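Local structure of putative Nitroreductase (Anabaena variabilis ATCC 29413, 3EO7) at residues I318-N323 with A471-L476; R338-E343 with R429-V434. The protein binds flavin mononucleotide and probably acts as an FMN-dependent oxidoreductase of the nitroreductase family. All blocks are in the same frame, centred on the assembly; numbering follows the deposited sequence.

Contact 1. Residues I318-N323 with A471-L476; sequences IYWGEN and AIQLNL
The indole of Trp320 meets Gln473 through the far corner of its six-membered ring: CZ3 lies 3.5 Å from CB of Gln473, with CG of the same glutamine equally near, an oblique approach. One face of the indole carries Ile318 CG2, 3.7 Å above the plane and displaced toward the rim, a methyl delivered by the same loop. The glutamine amide is tilted 49° from the ring plane as the two side chains run past each other in opposite directions. On the loop itself, the ring of Tyr319 has the backbone N of Gly321 over the centre of one face.

Gln473 reaches the loop because its CG stands anti to the backbone N (chi1 175°), and a bend at chi2 then turns the amide along the loop. Its CG packs 3.7 Å from Ile318 CG2. This glutamine is the last helical residue of helix 452-473, which closes in a Schellman motif: Leu476 N bonds to Ala471 O and Asn475 N to Ile472 O, with Asn475 at positive phi as the C-prime residue. Just past the helix, Leu474 CD1 faces Ile318 CD1 at 4.3 Å, and both side chains also rest on Ala352 of helix 347-358. The loop is braced from its other flank by Gln366, whose amide bonds to Ile318 O and Trp320 N.

Contact 2. Residues R338-E343 with R429-V434; sequences RAYNGE and RDAAAV
Tyr340 lays its side chain against the end of helix 426-430, its CB 3.8 Å from CB of Asp430 and its ring carbon CD2 3.6 Å from the backbone N of Ala431. With CG beside the backbone N and anti to the carbonyl carbon (chi1 -58°), the ring runs along the chain as it leaves the helix, and CE2 comes to Ala431 CB. Next to it, Gly342 points a CA-H at Asp430 O, with 3.5 Å from CA to O and an angle of 163° at the hydrogen. Two waters complete the junction: one accepts from Tyr340 N and donates to Asp430 OD2, the other donates to both Asp430 O and Glu343 O. An Asx turn shapes the loop here, Glu343 N bonding to Asn341 OD1 at 2.8 Å from above the carbonyl plane, while the facing chain enters strand 433-439 through a classic beta bulge at Ala432 and Ala433, opposite Leu507.

Behind this layer, Arg429 grips the carboxylate of Asp430 side-on, NE to OD1 at 2.9 Å and NH2 to OD2 at 3.0 Å, the latter on the syn lone pair. OD2 also forms a salt bridge with Arg511, whose NE bonds to Tyr340 O. Were Asp430 shortened to an alanine, Arg429 and Arg511 would probably lose the carboxylate they share, and the water on Tyr340 N would lose this acceptor. Farther out, Tyr340 OH is hydrogen-bonded to Thr506 OG1 on strand 500-508.

In the fold
Both contacts are partly buried and lie well away from the centre of the chain, about 20 Å apart between their own centres, and each sets an irregular loop against the end of a helix. Contact 1 joins the loop before helix 325-333 to the close of helix 452-473, and its chemistry is mainly that of carbon surfaces. Contact 2, on the loop that follows helix 325-333, sits where helix 426-430 passes into a strand of the mixed sheet; there water bridges and a shared carboxylate accompany the apolar packing. Tyr340 of contact 2 is about 8 Å from the bound FMN, measured from its side chain.

Contact 1. Residues I318-N323 with A471-L476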
loop_
_atom_site.group_PDB
_atom_site.type_symbol
_atom_site.label_atom_id
_atom_site.label_comp_id
_atom_site.label_asym_id
_atom_site.label_seq_id
_atom_site.Cartn_x
_atom_site.Cartn_y
_atom_site.Cartn_z
ATOM N N ILE A 318 -8.745 0.119 19.309
ATOM C CA ILE A 318 -7.678 -0.816 19.642
ATOM C C ILE A 318 -6.669 -0.037 20.479
ATOM O O ILE A 318 -6.290 1.079 20.121
ATOM C CB ILE A 318 -6.972 -1.353 18.366
ATOM C CG1 ILE A 318 -7.922 -2.239 17.558
ATOM C CG2 ILE A 318 -5.726 -2.145 18.711
ATOM C CD1 ILE A 318 -7.351 -2.756 16.239
ATOM N N TYR A 319 -6.238 -0.624 21.594
ATOM C CA TYR A 319 -5.231 -0.007 22.467
ATOM C C TYR A 319 -3.869 -0.488 22.010
ATOM O O TYR A 319 -3.612 -1.689 21.998
ATOM C CB TYR A 319 -5.462 -0.357 23.924
ATOM C CG TYR A 319 -4.391 0.224 24.825
ATOM C CD1 TYR A 319 -4.153 1.599 24.856
ATOM C CD2 TYR A 319 -3.630 -0.598 25.638
ATOM C CE1 TYR A 319 -3.173 2.138 25.700
ATOM C CE2 TYR A 319 -2.669 -0.074 26.479
ATOM C CZ TYR A 319 -2.438 1.279 26.504
ATOM O OH TYR A 319 -1.460 1.745 27.364
ATOM N N TRP A 320 -3.020 0.461 21.611
ATOM C CA TRP A 320 -1.691 0.138 21.081
ATOM C C TRP A 320 -0.536 0.197 22.080
ATOM O O TRP A 320 0.620 0.157 21.666
ATOM C CB TRP A 320 -1.387 1.039 19.889
ATOM C CG TRP A 320 -2.287 0.775 18.711
ATOM C CD1 TRP A 320 -3.355 1.521 18.294
ATOM C CD2 TRP A 320 -2.181 -0.322 17.816
ATOM N NE1 TRP A 320 -3.915 0.957 17.159
ATOM C CE2 TRP A 320 -3.210 -0.178 16.848
ATOM C CE3 TRP A 320 -1.295 -1.405 17.705
ATOM C CZ2 TRP A 320 -3.387 -1.093 15.820
ATOM C CZ3 TRP A 320 -1.461 -2.299 16.651
ATOM C CH2 TRP A 320 -2.487 -2.120 15.716
ATOM N N GLY A 321 -0.842 0.254 23.381
ATOM C CA GLY A 321 0.175 0.290 24.425
ATOM C C GLY A 321 0.704 1.675 24.692
ATOM O O GLY A 321 0.495 2.617 23.913
ATOM N N GLU A 322 1.457 1.801 25.781
ATOM C CA GLU A 322 2.046 3.081 26.120
ATOM C C GLU A 322 3.037 3.467 25.038
ATOM O O GLU A 322 3.848 2.631 24.622
ATOM C CB GLU A 322 2.746 3.016 27.487
ATOM C CG GLU A 322 3.419 4.328 27.872
ATOM N N ASN A 323 2.953 4.720 24.583
ATOM C CA ASN A 323 3.796 5.267 23.531
ATOM C C ASN A 323 3.856 4.376 22.290
ATOM O O ASN A 323 4.899 4.248 21.657
ATOM C CB ASN A 323 5.195 5.517 24.048
ATOM C CG ASN A 323 5.203 6.399 25.269
ATOM O OD1 ASN A 323 5.751 6.022 26.304
ATOM N ND2 ASN A 323 4.540 7.552 25.175
ATOM N N ALA A 471 -5.176 -6.860 12.724
ATOM C CA ALA A 471 -5.454 -8.284 12.879
ATOM C C ALA A 471 -4.399 -8.905 13.762
ATOM O O ALA A 471 -4.713 -9.600 14.714
ATOM C CB ALA A 471 -5.498 -9.007 11.489
ATOM N N ILE A 472 -3.130 -8.671 13.439
ATOM C CA ILE A 472 -2.027 -9.228 14.217
ATOM C C ILE A 472 -2.046 -8.738 15.663
ATOM O O ILE A 472 -1.847 -9.535 16.577
ATOM C CB ILE A 472 -0.662 -8.937 13.552
ATOM C CG1 ILE A 472 -0.580 -9.612 12.167
ATOM C CG2 ILE A 472 0.508 -9.319 14.524
ATOM C CD1 ILE A 472 -0.823 -11.134 12.150
ATOM N N GLN A 473 -2.323 -7.452 15.888
ATOM C CA GLN A 473 -2.452 -6.923 17.240
ATOM C C GLN A 473 -3.508 -7.648 18.060
ATOM O O GLN A 473 -3.327 -7.847 19.252
ATOM C CB GLN A 473 -2.785 -5.445 17.193
ATOM C CG GLN A 473 -3.073 -4.752 18.542
ATOM C CD GLN A 473 -1.922 -4.785 19.525
ATOM O OE1 GLN A 473 -0.760 -4.934 19.144
ATOM N NE2 GLN A 473 -2.244 -4.616 20.819
ATOM N N LEU A 474 -4.598 -8.037 17.405
ATOM C CA LEU A 474 -5.702 -8.775 18.023
ATOM C C LEU A 474 -5.534 -10.305 18.013
ATOM O O LEU A 474 -6.498 -11.015 18.298
ATOM C CB LEU A 474 -7.026 -8.379 17.364
ATOM C CG LEU A 474 -7.433 -6.894 17.499
ATOM C CD1 LEU A 474 -8.833 -6.691 16.952
ATOM C CD2 LEU A 474 -7.358 -6.401 18.918
ATOM N N ASN A 475 -4.329 -10.794 17.692
ATOM C CA ASN A 475 -4.031 -12.239 17.696
ATOM C C ASN A 475 -4.876 -13.010 16.703
ATOM O O ASN A 475 -5.232 -14.179 16.922
ATOM C CB ASN A 475 -4.230 -12.808 19.097
ATOM C CG ASN A 475 -3.352 -12.128 20.124
ATOM O OD1 ASN A 475 -3.830 -11.657 21.153
ATOM N ND2 ASN A 475 -2.075 -12.033 19.825
ATOM N N LEU A 476 -5.161 -12.353 15.595
ATOM C CA LEU A 476 -5.934 -12.929 14.510
ATOM C C LEU A 476 -5.016 -13.245 13.334
ATOM O O LEU A 476 -3.814 -12.913 13.342
ATOM C CB LEU A 476 -7.023 -11.953 14.071
ATOM C CG LEU A 476 -8.015 -11.491 15.142
ATOM C CD1 LEU A 476 -8.971 -10.456 14.486
ATOM C CD2 LEU A 476 -8.746 -12.655 15.787
#

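Contact 2. Residues R338-E343 with R429-V434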
loop_
_atom_site.group_PDB
_atom_site.type_symbol
_atom_site.label_atom_id
_atom_site.label_comp_id
_atom_site.label_asym_id
_atom_site.label_seq_id
_atom_site.Cartn_x
_atom_site.Cartn_y
_atom_site.Cartn_z
ATOM N N ARG A 338 -0.452 -18.204 6.860
ATOM C CA ARG A 338 -0.430 -19.252 5.857
ATOM C C ARG A 338 -1.767 -19.954 5.713
ATOM O O ARG A 338 -2.174 -20.274 4.600
ATOM C CB ARG A 338 0.643 -20.294 6.197
ATOM C CG ARG A 338 0.718 -21.472 5.198
ATOM C CD ARG A 338 1.625 -22.649 5.661
ATOM N NE ARG A 338 1.894 -23.570 4.546
ATOM C CZ ARG A 338 2.775 -23.339 3.565
ATOM N NH1 ARG A 338 3.480 -22.207 3.534
ATOM N NH2 ARG A 338 2.949 -24.240 2.594
ATOM N N ALA A 339 -2.443 -20.177 6.829
ATOM C CA ALA A 339 -3.686 -20.939 6.835
ATOM C C ALA A 339 -4.502 -20.607 8.070
ATOM O O ALA A 339 -3.943 -20.239 9.103
ATOM C CB ALA A 339 -3.379 -22.457 6.782
ATOM N N TYR A 340 -5.819 -20.709 7.936
ATOM C CA TYR A 340 -6.757 -20.477 9.020
ATOM C C TYR A 340 -7.297 -21.792 9.531
ATOM O O TYR A 340 -7.303 -22.774 8.809
ATOM C CB TYR A 340 -7.949 -19.621 8.568
ATOM C CG TYR A 340 -7.494 -18.290 8.016
ATOM C CD1 TYR A 340 -6.616 -17.499 8.742
ATOM C CD2 TYR A 340 -7.985 -17.820 6.805
ATOM C CE1 TYR A 340 -6.168 -16.268 8.247
ATOM C CE2 TYR A 340 -7.553 -16.586 6.283
ATOM C CZ TYR A 340 -6.673 -15.819 7.018
ATOM O OH TYR A 340 -6.242 -14.608 6.519
ATOM N N ASN A 341 -7.751 -21.789 10.779
ATOM C CA ASN A 341 -8.373 -22.996 11.369
ATOM C C ASN A 341 -9.874 -23.069 11.134
ATOM O O ASN A 341 -10.525 -24.038 11.541
ATOM C CB ASN A 341 -8.022 -23.143 12.858
ATOM C CG ASN A 341 -8.574 -22.034 13.725
ATOM O OD1 ASN A 341 -9.405 -21.238 13.290
ATOM N ND2 ASN A 341 -8.107 -21.973 14.973
ATOM N N GLY A 342 -10.440 -22.040 10.516
ATOM C CA GLY A 342 -11.876 -21.988 10.255
ATOM C C GLY A 342 -12.710 -21.467 11.413
ATOM O O GLY A 342 -13.931 -21.357 11.285
ATOM N N GLU A 343 -12.086 -21.140 12.540
ATOM C CA GLU A 343 -12.830 -20.607 13.669
ATOM C C GLU A 343 -13.318 -19.193 13.379
ATOM O O GLU A 343 -12.793 -18.517 12.497
ATOM C CB GLU A 343 -12.005 -20.624 14.951
ATOM C CG GLU A 343 -11.727 -22.012 15.477
ATOM C CD GLU A 343 -10.872 -21.996 16.763
ATOM O OE1 GLU A 343 -10.197 -20.969 17.070
ATOM O OE2 GLU A 343 -10.864 -23.036 17.456
ATOM N N ARG A 429 -11.621 -20.006 1.625
ATOM C CA ARG A 429 -12.603 -20.900 2.177
ATOM C C ARG A 429 -12.739 -20.785 3.689
ATOM O O ARG A 429 -13.853 -20.873 4.206
ATOM C CB ARG A 429 -12.225 -22.347 1.872
ATOM C CG ARG A 429 -13.273 -23.404 2.268
ATOM C CD ARG A 429 -12.698 -24.809 2.112
ATOM N NE ARG A 429 -11.586 -25.002 3.028
ATOM C CZ ARG A 429 -10.697 -25.986 2.975
ATOM N NH1 ARG A 429 -10.779 -26.932 2.042
ATOM N NH2 ARG A 429 -9.717 -26.012 3.866
ATOM N N ASP A 430 -11.603 -20.664 4.386
ATOM C CA ASP A 430 -11.546 -20.757 5.849
ATOM C C ASP A 430 -11.575 -19.452 6.618
ATOM O O ASP A 430 -11.669 -19.466 7.843
ATOM C CB ASP A 430 -10.290 -21.545 6.246
ATOM C CG ASP A 430 -10.293 -22.972 5.696
ATOM O OD1 ASP A 430 -11.389 -23.526 5.500
ATOM O OD2 ASP A 430 -9.197 -23.495 5.409
ATOM N N ALA A 431 -11.471 -18.340 5.895
ATOM C CA ALA A 431 -11.589 -17.018 6.475
ATOM C C ALA A 431 -12.931 -16.849 7.223
ATOM O O ALA A 431 -13.973 -17.387 6.810
ATOM C CB ALA A 431 -11.506 -15.969 5.366
ATOM N N ALA A 432 -12.874 -16.061 8.280
ATOM C CA ALA A 432 -14.048 -15.628 9.018
ATOM C C ALA A 432 -14.737 -14.515 8.207
ATOM O O ALA A 432 -15.964 -14.419 8.179
ATOM C CB ALA A 432 -13.638 -15.115 10.437
ATOM N N ALA A 433 -13.932 -13.643 7.597
ATOM C CA ALA A 433 -14.434 -12.527 6.787
ATOM C C ALA A 433 -13.404 -12.206 5.715
ATOM O O ALA A 433 -12.191 -12.388 5.911
ATOM C CB ALA A 433 -14.682 -11.296 7.645
ATOM N N VAL A 434 -13.899 -11.690 4.608
ATOM C CA VAL A 434 -13.048 -11.346 3.470
ATOM C C VAL A 434 -13.435 -9.944 3.021
ATOM O O VAL A 434 -14.609 -9.696 2.690
ATOM C CB VAL A 434 -13.171 -12.356 2.347
ATOM C CG1 VAL A 434 -12.242 -11.918 1.159
ATOM C CG2 VAL A 434 -12.799 -13.796 2.817
HETATM O O HOH W 1 -6.689 -21.467 5.259
HETATM O O HOH W 2 -10.699 -18.807 10.522
#